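Local structure of lysyl-trna-dependent l-ysyl-phosphatidylgycerol synthase (Bacillus licheniformis, 4V36) at residues 124-129 and 300-305; 150-155 and 245-250; 198-201 and 205-208; 224-229 and 239-244; 235-240 and 296-301. The protein transfers lysine from lysyl-tRNA to the membrane lipid phosphatidylglycerol, a lipid modification associated with bacterial resistance. All blocks are in the same frame, centred on the assembly; numbering follows the deposited sequence.

In the fold
All five contacts lie in the phosphatidylglycerol lysyltransferase domain of the acetyltransferase clan, and helix 236-251 ties them together. Contacts 2, 4 and 5 use it directly; contacts 1 and 3 touch it through Y302 and L199. Strands 149-153, 196-200, 206-213 and 220-228, neighbours in one mixed sheet, supply one side of contacts 2, 3 and 4. Along the chain, contact 1 closes a long loop within which contacts 2, 3 and 4 are nested, while contact 5 ends on the same residues, E300 and K301. Centres of contacts 4 and 5 are about 10 Å apart, those of 1 and 3 about 25 Å. Contact 4 brings this framework to the bound lysine amide.

Contact 1: residues 124-129 and 300-305; sequences DTFTIS and EKYKPV
Two connecting loops of the lysyltransferase domain meet here through an aromatic pair, F126 and Y302: one loop leads from strand 111-122 to helix 134-145, the other from helix 296-300 into strand 305-313. The closest atoms are F126 CE1 and Y302 CD1, 3.6 Å apart. F126 CE1 comes to the edge of the tyrosine ring, near its plane, while the planes stand at 40° with ring centroids 6.0 Å apart. The side chain leaves F126 toward the other loop, and its CG, opposite the backbone N (chi1 171°), lets CE1 meet Y302 CD1.

In this acetyltransferase-type fold, strands 111-122 and 305-313 are neighbours in the mixed sheet, and both rings rest on V121 of the former. F126 also packs edge-to-face on F245 of helix 236-251. A tyrosine suits its buried place because its ring supplies apolar surface while its OH is hydrogen-bonded to D238 OD1. Its loop bends in a type I turn from E300 to K303, closed by K303 N to E300 O at 2.9 Å. In the 124-129 loop, T127 forms an ST turn, its OG1 accepting from S129 N at 3.1 Å.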
# COMPACT_ATOMS: atom_id res chain seq x y z
N ASP A 124 14.76 2.01 -15.02
CA ASP A 124 15.69 2.26 -16.11
C ASP A 124 17.09 1.73 -15.80
O ASP A 124 17.77 1.22 -16.68
CB ASP A 124 15.77 3.76 -16.41
CG ASP A 124 14.53 4.27 -17.11
OD1 ASP A 124 13.91 3.50 -17.88
OD2 ASP A 124 14.17 5.45 -16.89
N THR A 125 17.50 1.85 -14.54
CA THR A 125 18.84 1.45 -14.14
C THR A 125 18.88 0.08 -13.47
O THR A 125 19.95 -0.42 -13.13
CB THR A 125 19.47 2.48 -13.18
OG1 THR A 125 18.61 2.67 -12.05
CG2 THR A 125 19.67 3.81 -13.89
N PHE A 126 17.72 -0.54 -13.28
CA PHE A 126 17.67 -1.87 -12.70
C PHE A 126 18.07 -2.93 -13.72
O PHE A 126 17.68 -2.85 -14.89
CB PHE A 126 16.28 -2.19 -12.15
CG PHE A 126 16.11 -3.63 -11.73
CD1 PHE A 126 16.63 -4.08 -10.53
CD2 PHE A 126 15.44 -4.53 -12.54
CE1 PHE A 126 16.49 -5.40 -10.14
CE2 PHE A 126 15.30 -5.85 -12.16
CZ PHE A 126 15.82 -6.28 -10.96
N THR A 127 18.84 -3.91 -13.27
CA THR A 127 19.24 -5.03 -14.12
C THR A 127 19.68 -6.21 -13.27
O THR A 127 19.99 -6.06 -12.09
CB THR A 127 20.39 -4.63 -15.07
OG1 THR A 127 20.72 -5.74 -15.91
CG2 THR A 127 21.62 -4.22 -14.28
N ILE A 128 19.70 -7.39 -13.88
CA ILE A 128 20.17 -8.59 -13.20
C ILE A 128 21.52 -9.02 -13.77
O ILE A 128 21.96 -10.15 -13.58
CB ILE A 128 19.17 -9.75 -13.32
CG1 ILE A 128 18.96 -10.12 -14.79
CG2 ILE A 128 17.84 -9.37 -12.68
CD1 ILE A 128 18.01 -11.28 -14.99
N SER A 129 22.17 -8.09 -14.48
CA SER A 129 23.44 -8.37 -15.13
C SER A 129 24.62 -7.97 -14.26
O SER A 129 25.78 -8.14 -14.65
CB SER A 129 23.52 -7.64 -16.47
OG SER A 129 22.40 -7.94 -17.28
N GLU A 300 15.99 -4.05 -0.08
CA GLU A 300 17.22 -3.27 -0.17
C GLU A 300 18.15 -3.80 -1.27
O GLU A 300 18.90 -3.04 -1.87
CB GLU A 300 17.95 -3.27 1.18
CG GLU A 300 18.74 -2.01 1.47
CD GLU A 300 20.06 -1.95 0.71
OE1 GLU A 300 20.62 -3.02 0.42
OE2 GLU A 300 20.53 -0.83 0.42
N LYS A 301 18.07 -5.10 -1.53
CA LYS A 301 18.96 -5.72 -2.52
C LYS A 301 18.60 -5.32 -3.95
O LYS A 301 19.32 -5.65 -4.89
CB LYS A 301 18.93 -7.25 -2.38
CG LYS A 301 17.62 -7.90 -2.79
CD LYS A 301 17.71 -9.41 -2.65
CE LYS A 301 16.44 -10.09 -3.14
NZ LYS A 301 15.24 -9.68 -2.34
N TYR A 302 17.49 -4.61 -4.10
CA TYR A 302 17.10 -4.06 -5.40
C TYR A 302 17.63 -2.64 -5.54
O TYR A 302 17.31 -1.95 -6.52
CB TYR A 302 15.59 -4.10 -5.58
CG TYR A 302 15.03 -5.50 -5.73
CD1 TYR A 302 15.03 -6.13 -6.96
CD2 TYR A 302 14.49 -6.18 -4.64
CE1 TYR A 302 14.52 -7.41 -7.11
CE2 TYR A 302 13.98 -7.45 -4.78
CZ TYR A 302 14.00 -8.07 -6.01
OH TYR A 302 13.49 -9.34 -6.16
N LYS A 303 18.42 -2.21 -4.57
CA LYS A 303 19.00 -0.87 -4.52
C LYS A 303 17.97 0.24 -4.78
O LYS A 303 18.09 0.98 -5.75
CB LYS A 303 20.15 -0.74 -5.52
CG LYS A 303 21.51 -1.16 -4.98
CD LYS A 303 21.58 -2.66 -4.72
CE LYS A 303 22.89 -3.03 -4.04
NZ LYS A 303 23.04 -2.36 -2.72
N PRO A 304 16.96 0.35 -3.91
CA PRO A 304 15.90 1.33 -4.14
C PRO A 304 16.20 2.69 -3.52
O PRO A 304 17.13 2.81 -2.72
CB PRO A 304 14.69 0.69 -3.45
CG PRO A 304 15.30 -0.00 -2.27
CD PRO A 304 16.69 -0.45 -2.70
N VAL A 305 15.42 3.70 -3.90
CA VAL A 305 15.45 4.98 -3.22
C VAL A 305 14.37 4.99 -2.15
O VAL A 305 13.18 4.89 -2.46
CB VAL A 305 15.25 6.16 -4.19
CG1 VAL A 305 15.26 7.47 -3.43
CG2 VAL A 305 16.32 6.15 -5.27

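Contact 2: residues 150-155 and 245-250; sequences FHVEQP and FQWGKE
V152, on strand 149-153 at the edge of the sheet, sets a methyl group on the indole of W247, from helix 236-251. This is a CH-pi contact: V152 CG2 lies 3.6 Å from the centroid of the five-membered ring, 15° off the ring normal. On the indole as a whole the methyl is displaced toward the rim, with V152 CG2 3.5 Å from W247 NE1. The second branch, V152 CG1, reaches the benzo part at W247 CZ2, 4.0 Å away. An almost fully extended first torsion (chi1 178°) holds the W247 indole clear of the helix backbone, and the valine crosses it at about a right angle.

F150 adds a second contact, aromatic to aliphatic. F150 CE2 approaches W247 CB at 3.9 Å, so the phenylalanine meets the root of the tryptophan side chain and the valine the face of its indole. F150 and V152, two residues apart on the strand, both direct their side chains to the helix and both also touch A197 of strand 196-200.

No hydrogen bond links the two segments. Helix and edge strand are therefore joined here by dispersion and the weak polarity of C-H groups against an aromatic face, for which a compact branched side chain and a broad indole are well matched.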
# COMPACT_ATOMS: atom_id res chain seq x y z
N PHE A 150 5.04 -15.13 -17.75
CA PHE A 150 4.45 -14.00 -17.05
C PHE A 150 3.48 -13.24 -17.96
O PHE A 150 3.84 -12.86 -19.07
CB PHE A 150 5.56 -13.07 -16.55
CG PHE A 150 5.06 -11.89 -15.77
CD1 PHE A 150 4.67 -12.02 -14.45
CD2 PHE A 150 5.00 -10.64 -16.36
CE1 PHE A 150 4.22 -10.93 -13.73
CE2 PHE A 150 4.55 -9.54 -15.65
CZ PHE A 150 4.16 -9.69 -14.33
N HIS A 151 2.26 -13.04 -17.48
CA HIS A 151 1.23 -12.38 -18.28
C HIS A 151 0.45 -11.35 -17.48
O HIS A 151 0.16 -11.55 -16.30
CB HIS A 151 0.25 -13.42 -18.84
CG HIS A 151 0.92 -14.51 -19.64
ND1 HIS A 151 1.26 -14.35 -20.96
CD2 HIS A 151 1.29 -15.76 -19.30
CE1 HIS A 151 1.82 -15.46 -21.40
NE2 HIS A 151 1.85 -16.33 -20.41
N VAL A 152 0.11 -10.24 -18.13
CA VAL A 152 -0.71 -9.20 -17.50
C VAL A 152 -2.09 -9.16 -18.15
O VAL A 152 -2.21 -8.90 -19.35
CB VAL A 152 -0.05 -7.82 -17.60
CG1 VAL A 152 -1.01 -6.74 -17.11
CG2 VAL A 152 1.24 -7.79 -16.79
N GLU A 153 -3.12 -9.42 -17.36
CA GLU A 153 -4.49 -9.47 -17.87
C GLU A 153 -5.24 -8.17 -17.58
O GLU A 153 -4.99 -7.51 -16.58
CB GLU A 153 -5.24 -10.66 -17.27
CG GLU A 153 -4.51 -11.99 -17.41
CD GLU A 153 -4.37 -12.43 -18.85
OE1 GLU A 153 -5.22 -12.05 -19.68
OE2 GLU A 153 -3.40 -13.16 -19.16
N GLN A 154 -6.17 -7.83 -18.47
CA GLN A 154 -6.95 -6.61 -18.33
C GLN A 154 -8.41 -6.92 -17.98
O GLN A 154 -8.97 -7.88 -18.49
CB GLN A 154 -6.90 -5.79 -19.62
CG GLN A 154 -5.50 -5.48 -20.12
CD GLN A 154 -4.78 -4.47 -19.25
OE1 GLN A 154 -5.41 -3.65 -18.57
NE2 GLN A 154 -3.45 -4.51 -19.27
N PRO A 155 -9.01 -6.10 -17.10
CA PRO A 155 -10.43 -6.24 -16.78
C PRO A 155 -11.30 -6.01 -18.01
O PRO A 155 -10.87 -5.30 -18.92
CB PRO A 155 -10.66 -5.14 -15.73
CG PRO A 155 -9.55 -4.17 -15.94
CD PRO A 155 -8.38 -4.99 -16.38
N PHE A 245 9.39 -5.87 -13.04
CA PHE A 245 10.28 -4.78 -13.43
C PHE A 245 10.58 -4.81 -14.93
O PHE A 245 10.74 -3.77 -15.56
CB PHE A 245 11.59 -4.84 -12.63
CG PHE A 245 11.42 -4.60 -11.16
CD1 PHE A 245 10.23 -4.11 -10.65
CD2 PHE A 245 12.45 -4.86 -10.28
CE1 PHE A 245 10.07 -3.89 -9.29
CE2 PHE A 245 12.31 -4.65 -8.92
CZ PHE A 245 11.11 -4.16 -8.43
N GLN A 246 10.64 -6.02 -15.48
CA GLN A 246 10.84 -6.19 -16.92
C GLN A 246 9.64 -5.65 -17.70
O GLN A 246 9.80 -4.94 -18.69
CB GLN A 246 11.07 -7.66 -17.26
CG GLN A 246 11.16 -7.93 -18.76
CD GLN A 246 11.32 -9.40 -19.07
OE1 GLN A 246 11.27 -10.25 -18.18
NE2 GLN A 246 11.50 -9.72 -20.35
N TRP A 247 8.45 -6.00 -17.23
CA TRP A 247 7.21 -5.55 -17.86
C TRP A 247 7.03 -4.05 -17.72
O TRP A 247 6.62 -3.37 -18.67
CB TRP A 247 6.02 -6.29 -17.26
CG TRP A 247 4.70 -5.86 -17.82
CD1 TRP A 247 4.08 -6.35 -18.94
CD2 TRP A 247 3.83 -4.86 -17.29
NE1 TRP A 247 2.88 -5.71 -19.13
CE2 TRP A 247 2.70 -4.79 -18.13
CE3 TRP A 247 3.89 -4.01 -16.18
CZ2 TRP A 247 1.65 -3.90 -17.90
CZ3 TRP A 247 2.85 -3.13 -15.95
CH2 TRP A 247 1.74 -3.09 -16.81
N GLY A 248 7.33 -3.52 -16.54
CA GLY A 248 7.20 -2.10 -16.27
C GLY A 248 8.12 -1.26 -17.12
O GLY A 248 7.73 -0.21 -17.63
N LYS A 249 9.35 -1.72 -17.29
CA LYS A 249 10.33 -1.03 -18.12
C LYS A 249 9.90 -1.08 -19.58
O LYS A 249 10.12 -0.13 -20.34
CB LYS A 249 11.72 -1.66 -17.95
CG LYS A 249 12.82 -0.99 -18.76
CD LYS A 249 14.15 -1.69 -18.55
CE LYS A 249 15.26 -1.01 -19.35
NZ LYS A 249 15.45 0.41 -18.95
N GLU A 250 9.28 -2.19 -19.97
CA GLU A 250 8.82 -2.38 -21.34
C GLU A 250 7.65 -1.46 -21.68
O GLU A 250 7.53 -0.99 -22.81
CB GLU A 250 8.42 -3.84 -21.57
CG GLU A 250 8.01 -4.17 -22.99
CD GLU A 250 9.19 -4.18 -23.96
OE1 GLU A 250 10.35 -4.22 -23.49
OE2 GLU A 250 8.95 -4.14 -25.18

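Contact 3: residues 198-201 and 205-208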
# COMPACT_ATOMS: atom_id res chain seq x y z
N VAL A 198 -0.23 -12.38 -13.79
CA VAL A 198 -0.18 -13.76 -13.34
C VAL A 198 1.09 -14.48 -13.78
O VAL A 198 1.71 -14.11 -14.78
CB VAL A 198 -1.40 -14.57 -13.84
CG1 VAL A 198 -2.69 -14.00 -13.28
CG2 VAL A 198 -1.43 -14.58 -15.36
N LEU A 199 1.48 -15.49 -13.02
CA LEU A 199 2.59 -16.35 -13.39
C LEU A 199 2.09 -17.77 -13.61
O LEU A 199 1.57 -18.41 -12.70
CB LEU A 199 3.69 -16.34 -12.32
CG LEU A 199 4.98 -17.07 -12.70
CD1 LEU A 199 5.71 -16.31 -13.80
CD2 LEU A 199 5.88 -17.26 -11.49
N LYS A 200 2.23 -18.26 -14.84
CA LYS A 200 1.74 -19.59 -15.19
C LYS A 200 2.88 -20.58 -15.38
O LYS A 200 3.98 -20.21 -15.78
CB LYS A 200 0.89 -19.53 -16.46
CG LYS A 200 -0.40 -18.75 -16.32
CD LYS A 200 -1.20 -18.80 -17.62
CE LYS A 200 -2.52 -18.07 -17.49
NZ LYS A 200 -3.30 -18.12 -18.76
N SER A 201 2.60 -21.85 -15.09
CA SER A 201 3.56 -22.92 -15.33
C SER A 201 3.51 -23.33 -16.80
O SER A 201 2.82 -22.70 -17.60
CB SER A 201 3.26 -24.13 -14.44
OG SER A 201 1.96 -24.63 -14.69
N GLU A 205 -0.95 -23.51 -15.70
CA GLU A 205 -1.57 -23.37 -14.40
C GLU A 205 -1.06 -22.13 -13.66
O GLU A 205 0.14 -21.96 -13.47
CB GLU A 205 -1.33 -24.62 -13.54
CG GLU A 205 -2.01 -24.57 -12.19
CD GLU A 205 -1.65 -25.76 -11.31
OE1 GLU A 205 -0.75 -26.53 -11.70
OE2 GLU A 205 -2.28 -25.91 -10.25
N ILE A 206 -1.99 -21.27 -13.26
CA ILE A 206 -1.66 -20.07 -12.51
C ILE A 206 -1.15 -20.42 -11.12
O ILE A 206 -1.86 -21.02 -10.32
CB ILE A 206 -2.88 -19.13 -12.39
CG1 ILE A 206 -3.41 -18.75 -13.77
CG2 ILE A 206 -2.52 -17.89 -11.58
CD1 ILE A 206 -4.63 -17.86 -13.73
N VAL A 207 0.10 -20.05 -10.84
CA VAL A 207 0.70 -20.35 -9.54
C VAL A 207 0.93 -19.09 -8.71
O VAL A 207 1.30 -19.17 -7.54
CB VAL A 207 2.04 -21.09 -9.70
CG1 VAL A 207 1.85 -22.36 -10.52
CG2 VAL A 207 3.08 -20.18 -10.34
N ALA A 208 0.71 -17.93 -9.32
CA ALA A 208 0.88 -16.65 -8.62
C ALA A 208 0.15 -15.52 -9.33
O ALA A 208 -0.03 -15.56 -10.55
CB ALA A 208 2.37 -16.32 -8.50
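K200 and I206 lie on one face of this beta hairpin and cross obliquely, the lysine's aliphatic chain running over the isoleucine: K200 CE is 3.9 Å from I206 CG1. The lysine is extended beyond CG, carrying its amino end away. On the opposite face, L199 CB meets A208 CB at 4.0 Å, a small alanine suiting this close approach.

L199 O accepts from V207 N (172° at the hydrogen) and L199 N donates to A208 O (166°), both bonds 2.9 Å long. With V207 and A208 both facing L199, the strand forms a classic beta bulge. Towards the turn, S201 N bonds E205 O at 2.9 Å, and S201 OG accepts a longer, bent bond from E205 N at 3.3 Å. Beyond CB, E205 leads away to a salt bridge with K231.

L199 and A208 face helix 236-251, touching L240, whereas V198 and I206 pack against F161 of helix 159-173; strands 149-153 and 220-228 flank the hairpin in the sheet.

Contact 4: residues 224-229 and 239-244; sequences DLMRYS and ALFIYL. With LYN (2,6-diamino-hexanoic acid amide), chain C.
M226 reaches from strand 220-228 to the side chains of helix 236-251 with its methyl end. M226 CE sits over one face of the F241 ring, 3.8 Å from its centroid and 14° off the normal, a CH-pi contact; the sulfur lies obliquely to the same ring, a Met-aromatic contact. M226 CE also touches L240 CB at 3.6 Å, and L240 CD1 packs on M226 CG as the two chains pass in opposite directions. The methionine is straight as far as SD and bends at chi3 (-82°), which turns the methyl onto the ring. An unbranched, flexible thioether can thus fill the buried layer between sheet and helix.

The backbone of M226 and the residues beside it face the bound lysine amide. Its alpha-amino N is 3.4 Å from M226 N, and its CA lies at the edge of the R227 guanidinium, 3.4 Å from NH2. L225 CD2 lies over the centre of one face of that guanidinium. The ligand is also hydrogen-bonded to G184 O, and W172 and K179 belong to the pocket. Further out, E178 forms a salt bridge with R227 NH2 and S169 accepts a hydrogen bond from NH1, so both terminal nitrogens have partners. Y190 is hydrogen-bonded to D224 OD2.

Strand 220-228, helix 236-251 and strand 255-261 form a beta-alpha-beta unit of the acetyltransferase-type fold, whose first strand lines the lysine amide pocket.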
# COMPACT_ATOMS: atom_id res chain seq x y z
N ASP A 224 -0.42 -4.43 -5.12
CA ASP A 224 -1.04 -4.46 -3.81
C ASP A 224 -0.96 -5.87 -3.25
O ASP A 224 -0.30 -6.12 -2.24
CB ASP A 224 -2.49 -3.98 -3.89
CG ASP A 224 -3.17 -3.92 -2.54
OD1 ASP A 224 -2.46 -3.88 -1.51
OD2 ASP A 224 -4.42 -3.90 -2.51
N LEU A 225 -1.63 -6.80 -3.92
CA LEU A 225 -1.58 -8.20 -3.54
C LEU A 225 -0.49 -8.94 -4.31
O LEU A 225 -0.30 -8.70 -5.50
CB LEU A 225 -2.94 -8.88 -3.79
CG LEU A 225 -4.07 -8.70 -2.77
CD1 LEU A 225 -4.56 -7.26 -2.71
CD2 LEU A 225 -5.21 -9.65 -3.08
N MET A 226 0.22 -9.81 -3.61
CA MET A 226 1.15 -10.75 -4.26
C MET A 226 1.01 -12.10 -3.57
O MET A 226 1.50 -12.30 -2.46
CB MET A 226 2.59 -10.26 -4.19
CG MET A 226 3.60 -11.31 -4.65
SD MET A 226 5.33 -10.80 -4.54
CE MET A 226 5.51 -9.84 -6.04
N ARG A 227 0.34 -13.03 -4.24
CA ARG A 227 0.03 -14.32 -3.62
C ARG A 227 0.38 -15.47 -4.55
O ARG A 227 0.26 -15.37 -5.77
CB ARG A 227 -1.45 -14.36 -3.23
CG ARG A 227 -1.83 -13.22 -2.29
CD ARG A 227 -3.28 -13.25 -1.85
NE ARG A 227 -3.54 -12.16 -0.92
CZ ARG A 227 -4.70 -11.95 -0.31
NH1 ARG A 227 -5.73 -12.75 -0.53
NH2 ARG A 227 -4.83 -10.92 0.52
N TYR A 228 0.81 -16.58 -3.95
CA TYR A 228 1.26 -17.74 -4.71
C TYR A 228 0.85 -19.04 -4.04
O TYR A 228 0.70 -19.10 -2.82
CB TYR A 228 2.77 -17.69 -4.91
CG TYR A 228 3.54 -17.43 -3.63
CD1 TYR A 228 3.86 -18.46 -2.76
CD2 TYR A 228 3.96 -16.14 -3.30
CE1 TYR A 228 4.56 -18.23 -1.59
CE2 TYR A 228 4.67 -15.90 -2.14
CZ TYR A 228 4.96 -16.94 -1.29
OH TYR A 228 5.66 -16.71 -0.13
N SER A 229 0.69 -20.09 -4.84
CA SER A 229 0.31 -21.40 -4.33
C SER A 229 1.53 -22.16 -3.82
O SER A 229 2.66 -21.70 -3.95
CB SER A 229 -0.41 -22.22 -5.40
OG SER A 229 0.39 -22.34 -6.57
N ALA A 239 11.36 -13.68 -8.17
CA ALA A 239 11.08 -13.90 -9.59
C ALA A 239 9.99 -12.96 -10.09
O ALA A 239 10.10 -12.39 -11.17
CB ALA A 239 10.68 -15.35 -9.83
N LEU A 240 8.93 -12.80 -9.30
CA LEU A 240 7.80 -11.97 -9.68
C LEU A 240 8.19 -10.51 -9.85
O LEU A 240 7.77 -9.85 -10.80
CB LEU A 240 6.67 -12.10 -8.66
CG LEU A 240 5.96 -13.45 -8.59
CD1 LEU A 240 4.83 -13.42 -7.59
CD2 LEU A 240 5.46 -13.88 -9.96
N PHE A 241 9.01 -10.00 -8.93
CA PHE A 241 9.46 -8.62 -9.01
C PHE A 241 10.36 -8.41 -10.22
O PHE A 241 10.35 -7.34 -10.84
CB PHE A 241 10.20 -8.20 -7.73
CG PHE A 241 9.28 -7.81 -6.61
CD1 PHE A 241 8.43 -6.73 -6.74
CD2 PHE A 241 9.28 -8.52 -5.42
CE1 PHE A 241 7.59 -6.36 -5.71
CE2 PHE A 241 8.44 -8.16 -4.38
CZ PHE A 241 7.59 -7.08 -4.53
N ILE A 242 11.14 -9.43 -10.57
CA ILE A 242 11.99 -9.38 -11.75
C ILE A 242 11.14 -9.30 -13.01
O ILE A 242 11.38 -8.48 -13.89
CB ILE A 242 12.94 -10.59 -11.83
CG1 ILE A 242 13.97 -10.54 -10.70
CG2 ILE A 242 13.65 -10.63 -13.17
CD1 ILE A 242 14.84 -11.77 -10.62
N TYR A 243 10.13 -10.17 -13.09
CA TYR A 243 9.19 -10.15 -14.21
C TYR A 243 8.41 -8.84 -14.25
O TYR A 243 8.15 -8.30 -15.32
CB TYR A 243 8.23 -11.33 -14.13
CG TYR A 243 8.83 -12.66 -14.54
CD1 TYR A 243 9.32 -12.85 -15.83
CD2 TYR A 243 8.90 -13.72 -13.65
CE1 TYR A 243 9.87 -14.06 -16.21
CE2 TYR A 243 9.45 -14.93 -14.02
CZ TYR A 243 9.93 -15.10 -15.30
OH TYR A 243 10.47 -16.31 -15.68
N LEU A 244 8.03 -8.35 -13.07
CA LEU A 244 7.29 -7.09 -12.97
C LEU A 244 8.13 -5.91 -13.46
O LEU A 244 7.64 -5.06 -14.20
CB LEU A 244 6.85 -6.84 -11.53
CG LEU A 244 5.55 -7.50 -11.08
CD1 LEU A 244 5.30 -7.24 -9.60
CD2 LEU A 244 4.39 -6.99 -11.91
N LYN C . -0.95 -9.79 -0.39
CA LYN C . -1.86 -9.18 0.56
CB LYN C . -1.68 -9.83 1.93
CG LYN C . -2.57 -9.19 2.99
CD LYN C . -2.95 -10.19 4.07
CE LYN C . -1.73 -10.73 4.80
NZ LYN C . -2.15 -11.73 5.82
C LYN C . -1.60 -7.71 0.64
O LYN C . -0.45 -7.30 0.68
NT LYN C . -2.64 -6.87 0.67

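Contact 5: residues 235-240 and 296-301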
# COMPACT_ATOMS: atom_id res chain seq x y z
N GLY A 235 12.03 -18.84 -4.19
CA GLY A 235 12.43 -17.56 -4.76
C GLY A 235 11.33 -16.97 -5.61
O GLY A 235 11.59 -16.15 -6.50
N ILE A 236 10.10 -17.39 -5.34
CA ILE A 236 8.94 -16.98 -6.12
C ILE A 236 8.73 -15.47 -6.09
O ILE A 236 8.44 -14.86 -7.12
CB ILE A 236 7.65 -17.70 -5.62
CG1 ILE A 236 6.41 -17.14 -6.31
CG2 ILE A 236 7.52 -17.59 -4.10
CD1 ILE A 236 6.35 -17.44 -7.80
N MET A 237 8.90 -14.86 -4.92
CA MET A 237 8.68 -13.42 -4.77
C MET A 237 9.74 -12.62 -5.52
O MET A 237 9.43 -11.59 -6.12
CB MET A 237 8.67 -13.03 -3.29
CG MET A 237 7.44 -13.50 -2.54
SD MET A 237 7.35 -12.80 -0.88
CE MET A 237 8.86 -13.45 -0.16
N ASP A 238 10.98 -13.09 -5.48
CA ASP A 238 12.06 -12.45 -6.21
C ASP A 238 11.82 -12.53 -7.71
O ASP A 238 12.04 -11.56 -8.44
CB ASP A 238 13.41 -13.09 -5.86
CG ASP A 238 13.91 -12.68 -4.50
OD1 ASP A 238 13.68 -11.51 -4.11
OD2 ASP A 238 14.54 -13.51 -3.81
N ALA A 239 11.36 -13.68 -8.17
CA ALA A 239 11.08 -13.90 -9.59
C ALA A 239 9.99 -12.96 -10.09
O ALA A 239 10.10 -12.39 -11.17
CB ALA A 239 10.68 -15.35 -9.83
N LEU A 240 8.93 -12.80 -9.30
CA LEU A 240 7.80 -11.97 -9.68
C LEU A 240 8.19 -10.51 -9.85
O LEU A 240 7.77 -9.85 -10.80
CB LEU A 240 6.67 -12.10 -8.66
CG LEU A 240 5.96 -13.45 -8.59
CD1 LEU A 240 4.83 -13.42 -7.59
CD2 LEU A 240 5.46 -13.88 -9.96
N ARG A 296 13.68 -5.58 5.61
CA ARG A 296 14.16 -4.45 4.83
C ARG A 296 15.19 -4.90 3.80
O ARG A 296 15.26 -4.35 2.70
CB ARG A 296 14.76 -3.39 5.76
CG ARG A 296 15.36 -2.18 5.05
CD ARG A 296 16.00 -1.24 6.06
NE ARG A 296 16.66 -0.10 5.42
CZ ARG A 296 16.08 1.07 5.20
NH1 ARG A 296 14.83 1.28 5.57
NH2 ARG A 296 16.77 2.05 4.61
N SER A 297 15.96 -5.92 4.16
CA SER A 297 17.02 -6.44 3.30
C SER A 297 16.47 -7.04 2.01
O SER A 297 17.15 -7.04 0.98
CB SER A 297 17.84 -7.50 4.04
OG SER A 297 17.03 -8.60 4.41
N PHE A 298 15.24 -7.55 2.06
CA PHE A 298 14.60 -8.12 0.89
C PHE A 298 14.42 -7.08 -0.21
O PHE A 298 14.67 -7.34 -1.38
CB PHE A 298 13.24 -8.73 1.25
CG PHE A 298 12.49 -9.29 0.08
CD1 PHE A 298 12.75 -10.57 -0.38
CD2 PHE A 298 11.52 -8.54 -0.57
CE1 PHE A 298 12.06 -11.09 -1.46
CE2 PHE A 298 10.83 -9.05 -1.65
CZ PHE A 298 11.10 -10.33 -2.09
N LYS A 299 14.00 -5.88 0.19
CA LYS A 299 13.78 -4.79 -0.75
C LYS A 299 15.08 -4.05 -1.05
O LYS A 299 15.26 -3.50 -2.13
CB LYS A 299 12.74 -3.82 -0.21
CG LYS A 299 11.41 -4.46 0.16
CD LYS A 299 10.40 -3.41 0.59
CE LYS A 299 9.08 -4.05 1.00
NZ LYS A 299 8.52 -4.89 -0.08
N GLU A 300 15.99 -4.05 -0.08
CA GLU A 300 17.22 -3.27 -0.17
C GLU A 300 18.15 -3.80 -1.27
O GLU A 300 18.90 -3.04 -1.87
CB GLU A 300 17.95 -3.27 1.18
CG GLU A 300 18.74 -2.01 1.47
CD GLU A 300 20.06 -1.95 0.71
OE1 GLU A 300 20.62 -3.02 0.42
OE2 GLU A 300 20.53 -0.83 0.42
N LYS A 301 18.07 -5.10 -1.53
CA LYS A 301 18.96 -5.72 -2.52
C LYS A 301 18.60 -5.32 -3.95
O LYS A 301 19.32 -5.65 -4.89
CB LYS A 301 18.93 -7.25 -2.38
CG LYS A 301 17.62 -7.90 -2.79
CD LYS A 301 17.71 -9.41 -2.65
CE LYS A 301 16.44 -10.09 -3.14
NZ LYS A 301 15.24 -9.68 -2.34
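D238 and F298 bring two helices of the lysyltransferase domain together, with their CA atoms 8.7 Å apart: the first turn of helix 236-251 and the short helix 296-300. G235 is the N-cap of the longer helix, and its positive phi (79°) is a conformation that favours glycine.

Between the helices, M237 CB packs on F298 CZ at 3.8 Å, and the M237 sulfur lies obliquely to the ring in a Met-aromatic contact. The D238 carboxylate slides past the F298 ring with the two planes only 16° apart, OD1 coming to 3.1 Å from CE1. Aspartate suits this place because it answers a charge: K301 NZ forms a salt bridge with D238 OD1, which also serves Y302, at 3.0 Å, arriving on the syn side but somewhat out of the carboxylate plane.

The final bend of K301 at chi4 (-62°) turns NZ over one face of the F298 ring in a cation-pi contact, and NZ also donates to F298 O at 2.6 Å, in the carbonyl plane on a lone pair.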